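Local coordinates for RagB/SusD family nutrient uptake outer membrane protein (Bacteroides thetaiotaomicron, PDB 7KV2), which probably binds beta-glucans at the outer membrane surface as a SusD-family glycan-binding protein that serves nutrient uptake, at residues A78-V83 and G461-D466; V220-A225 and K242-I247; F275-K280 and L400-Y405; R404-L409 and L455-E460. All coordinates share one frame; numbering follows the deposited sequence.

Overall arrangement
All four contacts are buried. Contact 2 pairs helices 217-231 and 237-249 through stacked tyrosines and sulfur, with its centre about 17 Å from the centre of the chain. Contact 3 lies nearer, at about 8 Å, and is a backbone-bonded pair of strands. Contacts 1 and 4 turn on one arginine each, held by one aspartate and by two glutamates respectively. Strand 400-404 runs straight into helix 405-417, so contacts 3 and 4 share Arg404 and Tyr405. Helix 446-456 leads through the 457-460 turn to helix 463-469, joining contacts 4 and 1. Lys462 of contact 1 is salt-bridged to Glu407 of contact 4 and probably hydrogen-bonded to Ile402 O of contact 3. Met222 ties contact 2 to both.

Contact 1: A78-V83 and G461-D466; sequences ADDLWV and GKRYWD
The flat guanidinium of Arg463 meets the carboxylate of Asp79 edge to edge. The two planes are only 18° apart, so the groups are nearly coplanar. Arg463 offers the side made by NE and NH2, and each nitrogen takes a different oxygen. Arg463 NE donates to Asp79 OD1 at 2.9 Å, with an N-H...O angle of 170°. Arg463 NH2 donates to Asp79 OD2, also at 2.9 Å and slightly straighter. Both oxygens use their syn lone pairs, and two parallel bonds of this kind fix the rotation of the guanidinium. Asp79 reaches this place with CG between its backbone N and carbonyl carbon (chi1 56°).

The bridge ties two distant parts of the SusD fold. The 78-83 segment is irregular chain between helices 70-75 and 92-98. Arg463 lies at the start of helix 463-469, late in the sequence.

The aliphatic part of Arg463 is also used. Its CG sits 3.7 Å from Ala78 CB. Asp80 OD2 comes to 3.7 Å from the same Arg463 CG, but its charge stays apart from the guanidinium, with OD2 4.7 Å from Arg463 NE. The other oxygen of Asp80, OD1, is engaged by Arg331 and His454, which places this carboxylate. Ala78 also leans on the next residue of the helix, its CB 4.2 Å from Tyr464 CB. Further along, Arg485 is hydrogen-bonded to the carbonyl oxygen of Ala78, and His454 of helix 446-456 packs on both Asp79 and Arg463.

Contact 2: V220-A225 and K242-I247; sequences VYMLYA and KYMEEI
This is a buried helix-helix contact between neighbours in the chain, helices 217-231 and 237-249. Their axes run roughly antiparallel, at 147°, and approach to 9.5 Å. Tyrosines carry it. Tyr221 and Tyr243 form an offset stack with centroids 4.0 Å apart and planes 6° from parallel. The Tyr221 CE1 atom lies over the centre of the Tyr243 ring. In the same stack, Tyr243 CB sits over the face of the Tyr221 ring, 3.7 Å from its centroid, as a CH-pi contact. Tyr243 then turns its CD2-CE2 edge to the face of Tyr224, in an edge-to-face pair with planes at 72°.

The hydroxyl of Tyr221 is held too. Tyr221 OH donates to Glu246 OE1 at 2.7 Å, on the syn side but out of the carboxylate plane. This pins the outer end of the stacked ring.

Sulfur and methyl groups fill the other side. Met222 SD meets Met244 SD at 3.6 Å, and Met244, bent at chi2 and chi3, brings its CE to 3.5 Å from Tyr221 O. Ile247 CD1 touches Tyr221 CB at 3.9 Å. Helix 405-417 packs against Met222, Ala225 and Met244, while Tyr224 and Tyr243 touch helix 183-200. The arrangement is an antiparallel helical hairpin with an aromatic cluster, in keeping with the helical, tetratricopeptide-related architecture of SusD proteins.

Contact 3: F275-K280 and L400-Y405; sequences FEINYK and LRIYRY. With NA (sodium ion), chain G.
Phe275 and Tyr403 face each other as an antiparallel hydrogen-bonded pair, each backbone N donating to the other's carbonyl O. Phe275 O also accepts from Ile402 N at 2.9 Å. Two residues, Ile402 and Tyr403, thus oppose one. Beyond this point the register shifts by one, and Ile277 pairs with Leu400 through two more backbone bonds.

The side chains follow this framework. Phe275 and Tyr403 lie on the same face of the sheet, with Phe275 CB 3.8 Å from Tyr403 CD2. Phe275 has CG opposite its backbone N (chi1 -161°), and its ring runs alongside Ile402, reaching Ile402 CB through CD2. Ile402 CG2 rests over the centre of the ring of Tyr403, its own neighbour. Its other branch goes to Ile277, where the two CD1 methyls meet at 3.8 Å. Tyr403 OH is hydrogen-bonded to Glu226.

Glu276 and Arg401 share the other face and run side by side, pointing the same way. They make no direct salt bridge: Glu276 OE1 lies over a guanidinium face, 4.1 Å from Arg401 NE. Water 1 joins them instead. It accepts from Arg401 NE at 2.9 Å and probably donates to Glu276 OE2. Arg401 is bent at chi2 (68°), and its NH1 reaches Asn399 O. Glu276 OE2 is also held by Ser273 and Trp269 N.

After the strand, Tyr405 OH binds the sodium ion at 2.8 Å, with the carbonyl oxygens of Ile248, Ser250 and Tyr253 and a water completing the site. The strand pair itself is a two-stranded antiparallel sheet with a classic beta bulge.

Contact 4: R404-L409 and L455-E460; sequences RYSETL and LEFVGE. With NA (sodium ion), chain G.
Arg404 is gripped by Glu460 and Glu456 in a buried salt-bridge network, set where strand 400-404 passes into helix 405-417 in the SusD-family region. The Arg404 and Glu460 side chains cross at about a right angle, yet their flat ends are nearly coplanar. Arg404 NE donates to Glu460 OE1 at 2.9 Å, almost straight at 177°, and Arg404 NH2 donates to Glu460 OE2 at 2.8 Å. Both oxygens use syn lone pairs. The bend at chi3 (-74°) turns the guanidinium toward this pair.

Glu456 meets Arg404 less squarely, with the planes 43° apart. Glu456 OE2 takes Arg404 NH1 at 3.0 Å on the anti side, tilted out of the carboxylate plane. Ser406 OG donates to the same OE2 from the opposite face of the carboxylate. Arg435 adds a further partner to OE2, and Glu272 another to NH1. So many opposite charges would probably keep both glutamates ionised.

Phe457 CE1 lies over one guanidinium face, toward its rim. Phe457 is the first residue to leave helix 446-456 and begins the type II turn that brings Glu460 round. Its ring tip also packs on helix 405-417, with Phe457 CZ 3.6 Å from Glu407 CB.

Contact 1: A78-V83 and G461-D466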
# COMPACT_ATOMS: atom_id res chain seq x y z
N ALA A 78 2.96 12.84 -1.46
CA ALA A 78 4.03 13.12 -0.47
C ALA A 78 5.23 13.78 -1.16
O ALA A 78 5.05 14.58 -2.11
CB ALA A 78 4.38 11.84 0.26
N ASP A 79 6.46 13.40 -0.76
CA ASP A 79 7.69 14.17 -1.07
C ASP A 79 8.78 13.25 -1.63
O ASP A 79 9.97 13.63 -1.56
CB ASP A 79 8.16 14.94 0.17
CG ASP A 79 8.41 14.09 1.40
OD1 ASP A 79 7.75 13.04 1.54
OD2 ASP A 79 9.18 14.54 2.29
N ASP A 80 8.43 12.09 -2.21
CA ASP A 80 9.47 11.07 -2.55
C ASP A 80 9.53 10.78 -4.04
O ASP A 80 10.65 10.47 -4.55
CB ASP A 80 9.20 9.76 -1.80
CG ASP A 80 9.43 9.85 -0.31
OD1 ASP A 80 10.22 10.72 0.11
OD2 ASP A 80 8.77 9.11 0.41
N LEU A 81 8.39 10.86 -4.73
CA LEU A 81 8.24 10.51 -6.15
C LEU A 81 7.71 11.73 -6.88
O LEU A 81 7.01 12.58 -6.23
CB LEU A 81 7.23 9.36 -6.31
CG LEU A 81 7.45 8.13 -5.44
CD1 LEU A 81 6.32 7.12 -5.69
CD2 LEU A 81 8.79 7.47 -5.74
N TRP A 82 7.87 11.75 -8.19
CA TRP A 82 7.07 12.61 -9.07
C TRP A 82 5.88 11.79 -9.61
O TRP A 82 5.61 10.64 -9.12
CB TRP A 82 7.95 13.21 -10.17
CG TRP A 82 9.04 14.10 -9.65
CD1 TRP A 82 10.38 13.95 -9.89
CD2 TRP A 82 8.91 15.27 -8.82
NE1 TRP A 82 11.09 14.94 -9.28
CE2 TRP A 82 10.21 15.79 -8.65
CE3 TRP A 82 7.83 16.00 -8.29
CZ2 TRP A 82 10.46 16.94 -7.88
CZ3 TRP A 82 8.07 17.16 -7.57
CH2 TRP A 82 9.38 17.59 -7.33
N VAL A 83 5.13 12.35 -10.56
CA VAL A 83 3.92 11.68 -11.11
C VAL A 83 4.25 11.10 -12.47
O VAL A 83 3.92 9.93 -12.72
CB VAL A 83 2.72 12.65 -11.12
CG1 VAL A 83 1.51 11.94 -11.68
CG2 VAL A 83 2.44 13.20 -9.73
N GLY A 461 3.28 3.41 0.21
CA GLY A 461 1.99 4.01 0.63
C GLY A 461 1.92 4.36 2.11
O GLY A 461 0.80 4.25 2.71
N LYS A 462 3.03 4.77 2.72
CA LYS A 462 3.10 5.12 4.17
C LYS A 462 3.31 6.62 4.40
O LYS A 462 2.67 7.19 5.31
CB LYS A 462 4.25 4.37 4.86
CG LYS A 462 4.27 2.87 4.57
CD LYS A 462 3.09 2.13 5.15
CE LYS A 462 3.09 0.67 4.72
NZ LYS A 462 2.06 -0.17 5.39
N ARG A 463 4.15 7.26 3.59
CA ARG A 463 4.74 8.60 3.91
C ARG A 463 3.62 9.67 4.02
O ARG A 463 3.70 10.52 4.95
CB ARG A 463 5.77 8.95 2.83
CG ARG A 463 6.37 10.34 2.94
CD ARG A 463 7.12 10.56 4.26
NE ARG A 463 7.86 11.82 4.16
CZ ARG A 463 8.44 12.45 5.18
NH1 ARG A 463 8.36 11.97 6.41
NH2 ARG A 463 9.10 13.56 4.97
N TYR A 464 2.68 9.68 3.10
CA TYR A 464 1.64 10.74 3.09
C TYR A 464 0.88 10.67 4.40
O TYR A 464 0.76 11.72 5.07
CB TYR A 464 0.71 10.60 1.91
CG TYR A 464 -0.28 11.74 1.73
CD1 TYR A 464 0.14 13.06 1.72
CD2 TYR A 464 -1.63 11.48 1.61
CE1 TYR A 464 -0.76 14.09 1.48
CE2 TYR A 464 -2.55 12.51 1.40
CZ TYR A 464 -2.11 13.82 1.34
OH TYR A 464 -2.99 14.85 1.11
N TRP A 465 0.44 9.47 4.78
CA TRP A 465 -0.32 9.27 6.05
C TRP A 465 0.55 9.63 7.25
O TRP A 465 0.02 10.24 8.21
CB TRP A 465 -0.93 7.86 6.14
CG TRP A 465 -1.61 7.47 4.86
CD1 TRP A 465 -1.23 6.44 4.05
CD2 TRP A 465 -2.61 8.20 4.15
NE1 TRP A 465 -1.98 6.44 2.90
CE2 TRP A 465 -2.87 7.48 2.96
CE3 TRP A 465 -3.41 9.32 4.45
CZ2 TRP A 465 -3.83 7.89 2.05
CZ3 TRP A 465 -4.35 9.73 3.54
CH2 TRP A 465 -4.55 9.02 2.36
N ASP A 466 1.85 9.28 7.25
CA ASP A 466 2.76 9.63 8.37
C ASP A 466 2.87 11.17 8.51
O ASP A 466 2.84 11.68 9.65
CB ASP A 466 4.13 8.93 8.23
CG ASP A 466 4.07 7.42 8.42
OD1 ASP A 466 3.10 6.93 9.07
OD2 ASP A 466 4.98 6.74 7.88

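Contact 2: V220-A225 and K242-I247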
# COMPACT_ATOMS: atom_id res chain seq x y z
N VAL A 220 -4.06 -8.32 11.45
CA VAL A 220 -5.13 -7.54 12.14
C VAL A 220 -4.48 -6.56 13.12
O VAL A 220 -4.91 -5.42 13.18
CB VAL A 220 -6.12 -8.51 12.82
CG1 VAL A 220 -6.97 -7.83 13.89
CG2 VAL A 220 -7.00 -9.18 11.80
N TYR A 221 -3.45 -7.00 13.83
CA TYR A 221 -2.68 -6.19 14.80
C TYR A 221 -2.10 -4.98 14.07
O TYR A 221 -2.13 -3.84 14.57
CB TYR A 221 -1.60 -7.05 15.44
CG TYR A 221 -2.06 -7.92 16.58
CD1 TYR A 221 -3.36 -7.86 17.10
CD2 TYR A 221 -1.16 -8.78 17.18
CE1 TYR A 221 -3.74 -8.67 18.16
CE2 TYR A 221 -1.52 -9.56 18.27
CZ TYR A 221 -2.82 -9.52 18.75
OH TYR A 221 -3.12 -10.29 19.85
N MET A 222 -1.55 -5.22 12.89
CA MET A 222 -0.92 -4.11 12.13
C MET A 222 -2.00 -3.13 11.63
O MET A 222 -1.75 -1.93 11.65
CB MET A 222 -0.08 -4.64 10.97
CG MET A 222 1.20 -5.36 11.44
SD MET A 222 2.33 -4.31 12.38
CE MET A 222 3.09 -3.39 11.03
N LEU A 223 -3.12 -3.63 11.12
CA LEU A 223 -4.25 -2.78 10.66
C LEU A 223 -4.81 -1.97 11.86
O LEU A 223 -5.08 -0.76 11.72
CB LEU A 223 -5.29 -3.68 10.00
CG LEU A 223 -6.53 -2.96 9.49
CD1 LEU A 223 -6.15 -1.85 8.53
CD2 LEU A 223 -7.48 -3.94 8.82
N TYR A 224 -4.86 -2.59 13.03
CA TYR A 224 -5.31 -1.94 14.30
C TYR A 224 -4.36 -0.78 14.61
O TYR A 224 -4.79 0.39 14.73
CB TYR A 224 -5.43 -3.00 15.39
CG TYR A 224 -5.78 -2.46 16.75
CD1 TYR A 224 -4.83 -1.87 17.56
CD2 TYR A 224 -7.10 -2.47 17.20
CE1 TYR A 224 -5.14 -1.39 18.83
CE2 TYR A 224 -7.43 -1.97 18.46
CZ TYR A 224 -6.46 -1.44 19.27
OH TYR A 224 -6.79 -0.92 20.49
N ALA A 225 -3.04 -1.04 14.64
CA ALA A 225 -2.03 0.00 14.93
C ALA A 225 -2.13 1.13 13.90
O ALA A 225 -2.02 2.34 14.28
CB ALA A 225 -0.64 -0.61 14.95
N LYS A 242 1.07 -3.23 22.97
CA LYS A 242 1.01 -4.65 23.40
C LYS A 242 0.93 -5.58 22.16
O LYS A 242 1.64 -6.60 22.12
CB LYS A 242 -0.18 -4.78 24.36
CG LYS A 242 -0.71 -6.17 24.62
CD LYS A 242 -1.96 -6.10 25.50
CE LYS A 242 -2.99 -7.17 25.22
NZ LYS A 242 -2.73 -8.37 26.04
N TYR A 243 0.14 -5.24 21.15
CA TYR A 243 0.01 -6.04 19.90
C TYR A 243 1.32 -6.06 19.11
O TYR A 243 1.73 -7.15 18.62
CB TYR A 243 -1.17 -5.54 19.06
CG TYR A 243 -2.51 -5.73 19.71
CD1 TYR A 243 -2.73 -6.68 20.71
CD2 TYR A 243 -3.59 -5.00 19.27
CE1 TYR A 243 -3.99 -6.88 21.25
CE2 TYR A 243 -4.85 -5.17 19.82
CZ TYR A 243 -5.04 -6.10 20.82
OH TYR A 243 -6.31 -6.23 21.31
N MET A 244 1.98 -4.91 18.97
CA MET A 244 3.30 -4.85 18.32
C MET A 244 4.28 -5.76 19.08
O MET A 244 5.03 -6.55 18.47
CB MET A 244 3.81 -3.41 18.25
CG MET A 244 2.94 -2.46 17.43
SD MET A 244 2.60 -3.01 15.71
CE MET A 244 1.09 -3.94 15.95
N GLU A 245 4.24 -5.72 20.42
CA GLU A 245 5.15 -6.53 21.25
C GLU A 245 4.87 -8.02 21.03
O GLU A 245 5.83 -8.80 21.10
CB GLU A 245 5.03 -6.10 22.72
CG GLU A 245 5.60 -4.72 23.01
CD GLU A 245 7.11 -4.59 23.01
OE1 GLU A 245 7.79 -5.50 22.49
OE2 GLU A 245 7.60 -3.55 23.51
N GLU A 246 3.62 -8.42 20.80
CA GLU A 246 3.28 -9.85 20.56
C GLU A 246 3.93 -10.33 19.25
O GLU A 246 4.48 -11.42 19.23
CB GLU A 246 1.77 -10.03 20.50
CG GLU A 246 1.14 -10.02 21.88
CD GLU A 246 -0.34 -10.31 21.88
OE1 GLU A 246 -0.80 -10.98 20.95
OE2 GLU A 246 -1.04 -9.83 22.80
N ILE A 247 3.87 -9.51 18.20
CA ILE A 247 4.54 -9.82 16.90
C ILE A 247 6.05 -9.87 17.13
O ILE A 247 6.71 -10.80 16.61
CB ILE A 247 4.16 -8.78 15.82
CG1 ILE A 247 2.67 -8.78 15.52
CG2 ILE A 247 4.98 -9.04 14.55
CD1 ILE A 247 2.20 -7.66 14.63

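Contact 3: F275-K280 and L400-Y405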
# COMPACT_ATOMS: atom_id res chain seq x y z
N PHE A 275 1.89 -9.06 5.86
CA PHE A 275 0.78 -9.14 4.87
C PHE A 275 1.24 -8.60 3.52
O PHE A 275 1.87 -7.53 3.47
CB PHE A 275 -0.45 -8.42 5.44
CG PHE A 275 -1.74 -8.80 4.77
CD1 PHE A 275 -2.20 -10.11 4.83
CD2 PHE A 275 -2.46 -7.87 4.02
CE1 PHE A 275 -3.39 -10.47 4.20
CE2 PHE A 275 -3.64 -8.23 3.39
CZ PHE A 275 -4.09 -9.53 3.47
N GLU A 276 0.84 -9.33 2.49
CA GLU A 276 1.02 -8.96 1.05
C GLU A 276 -0.30 -9.20 0.33
O GLU A 276 -1.11 -10.03 0.78
CB GLU A 276 2.13 -9.75 0.37
CG GLU A 276 3.36 -9.86 1.23
CD GLU A 276 4.57 -10.49 0.53
OE1 GLU A 276 4.49 -10.80 -0.68
OE2 GLU A 276 5.59 -10.63 1.22
N ILE A 277 -0.47 -8.48 -0.77
CA ILE A 277 -1.49 -8.80 -1.78
C ILE A 277 -0.81 -9.61 -2.87
O ILE A 277 0.16 -9.12 -3.47
CB ILE A 277 -2.14 -7.50 -2.28
CG1 ILE A 277 -2.87 -6.83 -1.11
CG2 ILE A 277 -3.04 -7.83 -3.46
CD1 ILE A 277 -3.46 -5.48 -1.44
N ASN A 278 -1.32 -10.81 -3.09
CA ASN A 278 -0.72 -11.81 -4.02
C ASN A 278 -0.99 -11.41 -5.46
O ASN A 278 -2.15 -11.13 -5.78
CB ASN A 278 -1.29 -13.20 -3.80
CG ASN A 278 -0.85 -13.77 -2.47
OD1 ASN A 278 0.19 -13.39 -1.97
ND2 ASN A 278 -1.68 -14.60 -1.86
N TYR A 279 0.05 -11.47 -6.27
CA TYR A 279 -0.00 -11.38 -7.75
C TYR A 279 0.86 -12.49 -8.33
O TYR A 279 1.84 -12.82 -7.65
CB TYR A 279 0.52 -10.02 -8.17
CG TYR A 279 -0.40 -8.87 -7.86
CD1 TYR A 279 -1.59 -8.73 -8.57
CD2 TYR A 279 -0.09 -7.90 -6.91
CE1 TYR A 279 -2.40 -7.62 -8.39
CE2 TYR A 279 -0.92 -6.82 -6.67
CZ TYR A 279 -2.07 -6.68 -7.43
OH TYR A 279 -2.89 -5.61 -7.26
N LYS A 280 0.49 -13.04 -9.49
CA LYS A 280 1.32 -14.11 -10.13
C LYS A 280 1.46 -13.87 -11.64
O LYS A 280 0.53 -13.32 -12.24
CB LYS A 280 0.68 -15.47 -9.83
CG LYS A 280 -0.67 -15.64 -10.50
CD LYS A 280 -1.16 -17.06 -10.67
CE LYS A 280 -2.15 -17.18 -11.81
NZ LYS A 280 -2.93 -18.43 -11.71
N LEU A 400 2.27 -7.04 -3.79
CA LEU A 400 2.28 -5.69 -3.15
C LEU A 400 2.50 -5.92 -1.66
O LEU A 400 1.62 -6.52 -1.01
CB LEU A 400 1.00 -4.91 -3.47
CG LEU A 400 1.03 -3.51 -2.88
CD1 LEU A 400 2.12 -2.65 -3.53
CD2 LEU A 400 -0.35 -2.85 -3.02
N ARG A 401 3.67 -5.51 -1.14
CA ARG A 401 3.93 -5.66 0.32
C ARG A 401 3.08 -4.64 1.09
O ARG A 401 3.19 -3.45 0.85
CB ARG A 401 5.42 -5.49 0.59
CG ARG A 401 6.25 -6.73 0.28
CD ARG A 401 6.32 -7.06 -1.21
NE ARG A 401 7.42 -8.00 -1.46
CZ ARG A 401 7.69 -8.56 -2.63
NH1 ARG A 401 6.94 -8.32 -3.69
NH2 ARG A 401 8.71 -9.39 -2.73
N ILE A 402 2.26 -5.07 2.03
CA ILE A 402 1.38 -4.17 2.82
C ILE A 402 2.01 -3.90 4.19
O ILE A 402 2.29 -2.73 4.48
CB ILE A 402 -0.04 -4.78 2.93
CG1 ILE A 402 -0.66 -5.08 1.55
CG2 ILE A 402 -0.93 -3.89 3.77
CD1 ILE A 402 -0.73 -3.85 0.64
N TYR A 403 2.30 -4.97 4.97
CA TYR A 403 2.89 -4.88 6.33
C TYR A 403 4.17 -5.71 6.40
O TYR A 403 4.16 -6.94 6.07
CB TYR A 403 1.94 -5.35 7.41
CG TYR A 403 0.69 -4.54 7.46
CD1 TYR A 403 0.74 -3.16 7.63
CD2 TYR A 403 -0.56 -5.15 7.45
CE1 TYR A 403 -0.43 -2.39 7.70
CE2 TYR A 403 -1.71 -4.39 7.54
CZ TYR A 403 -1.65 -3.02 7.70
OH TYR A 403 -2.83 -2.31 7.70
N ARG A 404 5.25 -5.02 6.77
CA ARG A 404 6.58 -5.63 6.97
C ARG A 404 6.96 -5.45 8.43
O ARG A 404 6.55 -4.46 9.05
CB ARG A 404 7.63 -5.00 6.07
CG ARG A 404 7.27 -5.10 4.60
CD ARG A 404 8.41 -4.81 3.64
NE ARG A 404 8.82 -3.41 3.50
CZ ARG A 404 9.90 -2.86 4.05
NH1 ARG A 404 10.71 -3.54 4.87
NH2 ARG A 404 10.20 -1.60 3.77
N TYR A 405 7.78 -6.35 8.94
CA TYR A 405 8.17 -6.35 10.36
C TYR A 405 8.92 -5.07 10.72
O TYR A 405 8.86 -4.67 11.85
CB TYR A 405 9.04 -7.56 10.64
CG TYR A 405 9.43 -7.78 12.08
CD1 TYR A 405 8.51 -8.20 13.01
CD2 TYR A 405 10.75 -7.69 12.47
CE1 TYR A 405 8.90 -8.50 14.32
CE2 TYR A 405 11.15 -7.97 13.76
CZ TYR A 405 10.23 -8.39 14.69
OH TYR A 405 10.67 -8.70 15.94
NA NA G . 10.00 -11.41 16.21
O HOH W 1 8.23 -9.48 0.93
O HOH W 2 12.06 -12.16 16.71

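Contact 4: R404-L409 and L455-E460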
# COMPACT_ATOMS: atom_id res chain seq x y z
N ARG A 404 5.25 -5.02 6.77
CA ARG A 404 6.58 -5.63 6.97
C ARG A 404 6.96 -5.45 8.43
O ARG A 404 6.55 -4.46 9.05
CB ARG A 404 7.63 -5.00 6.07
CG ARG A 404 7.27 -5.10 4.60
CD ARG A 404 8.41 -4.81 3.64
NE ARG A 404 8.82 -3.41 3.50
CZ ARG A 404 9.90 -2.86 4.05
NH1 ARG A 404 10.71 -3.54 4.87
NH2 ARG A 404 10.20 -1.60 3.77
N TYR A 405 7.78 -6.35 8.94
CA TYR A 405 8.17 -6.35 10.36
C TYR A 405 8.92 -5.07 10.72
O TYR A 405 8.86 -4.67 11.85
CB TYR A 405 9.04 -7.56 10.64
CG TYR A 405 9.43 -7.78 12.08
CD1 TYR A 405 8.51 -8.20 13.01
CD2 TYR A 405 10.75 -7.69 12.47
CE1 TYR A 405 8.90 -8.50 14.32
CE2 TYR A 405 11.15 -7.97 13.76
CZ TYR A 405 10.23 -8.39 14.69
OH TYR A 405 10.67 -8.70 15.94
N SER A 406 9.64 -4.42 9.81
CA SER A 406 10.28 -3.12 10.15
C SER A 406 9.21 -2.10 10.58
O SER A 406 9.48 -1.24 11.43
CB SER A 406 11.13 -2.64 9.02
OG SER A 406 10.34 -2.39 7.88
N GLU A 407 7.98 -2.21 10.05
CA GLU A 407 6.88 -1.34 10.46
C GLU A 407 6.42 -1.70 11.87
O GLU A 407 6.09 -0.75 12.64
CB GLU A 407 5.71 -1.42 9.49
CG GLU A 407 4.76 -0.28 9.74
CD GLU A 407 3.65 -0.03 8.74
OE1 GLU A 407 3.49 -0.84 7.79
OE2 GLU A 407 2.92 1.00 8.97
N THR A 408 6.39 -2.99 12.20
CA THR A 408 6.11 -3.42 13.58
C THR A 408 7.10 -2.74 14.54
O THR A 408 6.68 -2.21 15.56
CB THR A 408 6.22 -4.95 13.70
OG1 THR A 408 5.44 -5.58 12.69
CG2 THR A 408 5.76 -5.42 15.05
N LEU A 409 8.40 -2.85 14.27
CA LEU A 409 9.47 -2.31 15.14
C LEU A 409 9.35 -0.78 15.26
O LEU A 409 9.44 -0.25 16.40
CB LEU A 409 10.84 -2.72 14.59
CG LEU A 409 11.25 -4.19 14.69
CD1 LEU A 409 12.48 -4.46 13.86
CD2 LEU A 409 11.50 -4.63 16.12
N LEU A 455 12.77 6.80 5.29
CA LEU A 455 13.89 6.09 4.63
C LEU A 455 13.45 4.66 4.26
O LEU A 455 13.88 4.17 3.21
CB LEU A 455 15.07 6.05 5.62
CG LEU A 455 15.75 7.39 5.93
CD1 LEU A 455 16.82 7.21 7.01
CD2 LEU A 455 16.41 7.99 4.70
N GLU A 456 12.61 4.04 5.09
CA GLU A 456 12.27 2.59 5.06
C GLU A 456 11.20 2.25 4.00
O GLU A 456 11.26 1.15 3.42
CB GLU A 456 11.81 2.18 6.46
CG GLU A 456 11.54 0.71 6.61
CD GLU A 456 12.71 -0.26 6.48
OE1 GLU A 456 13.88 0.19 6.51
OE2 GLU A 456 12.42 -1.48 6.31
N PHE A 457 10.24 3.13 3.76
CA PHE A 457 8.98 2.79 3.06
C PHE A 457 8.71 3.65 1.83
O PHE A 457 7.57 3.77 1.45
CB PHE A 457 7.80 2.92 4.04
CG PHE A 457 7.88 2.05 5.27
CD1 PHE A 457 7.94 0.67 5.14
CD2 PHE A 457 7.96 2.62 6.54
CE1 PHE A 457 8.04 -0.13 6.26
CE2 PHE A 457 8.05 1.81 7.66
CZ PHE A 457 8.09 0.44 7.52
N VAL A 458 9.70 4.15 1.14
CA VAL A 458 9.45 4.92 -0.11
C VAL A 458 8.62 4.03 -1.04
O VAL A 458 9.01 2.89 -1.30
CB VAL A 458 10.73 5.38 -0.80
CG1 VAL A 458 10.44 5.92 -2.20
CG2 VAL A 458 11.53 6.38 0.05
N GLY A 459 7.52 4.54 -1.57
CA GLY A 459 6.76 3.84 -2.62
C GLY A 459 5.87 2.75 -2.07
O GLY A 459 5.30 2.02 -2.87
N GLU A 460 5.71 2.66 -0.75
CA GLU A 460 4.91 1.60 -0.10
C GLU A 460 3.65 2.17 0.52
O GLU A 460 3.01 1.44 1.23
CB GLU A 460 5.71 0.83 0.95
CG GLU A 460 7.02 0.31 0.39
CD GLU A 460 7.78 -0.66 1.31
OE1 GLU A 460 7.16 -1.69 1.79
OE2 GLU A 460 8.95 -0.37 1.60
NA NA G . 10.00 -11.41 16.21
O HOH W 2 12.06 -12.16 16.71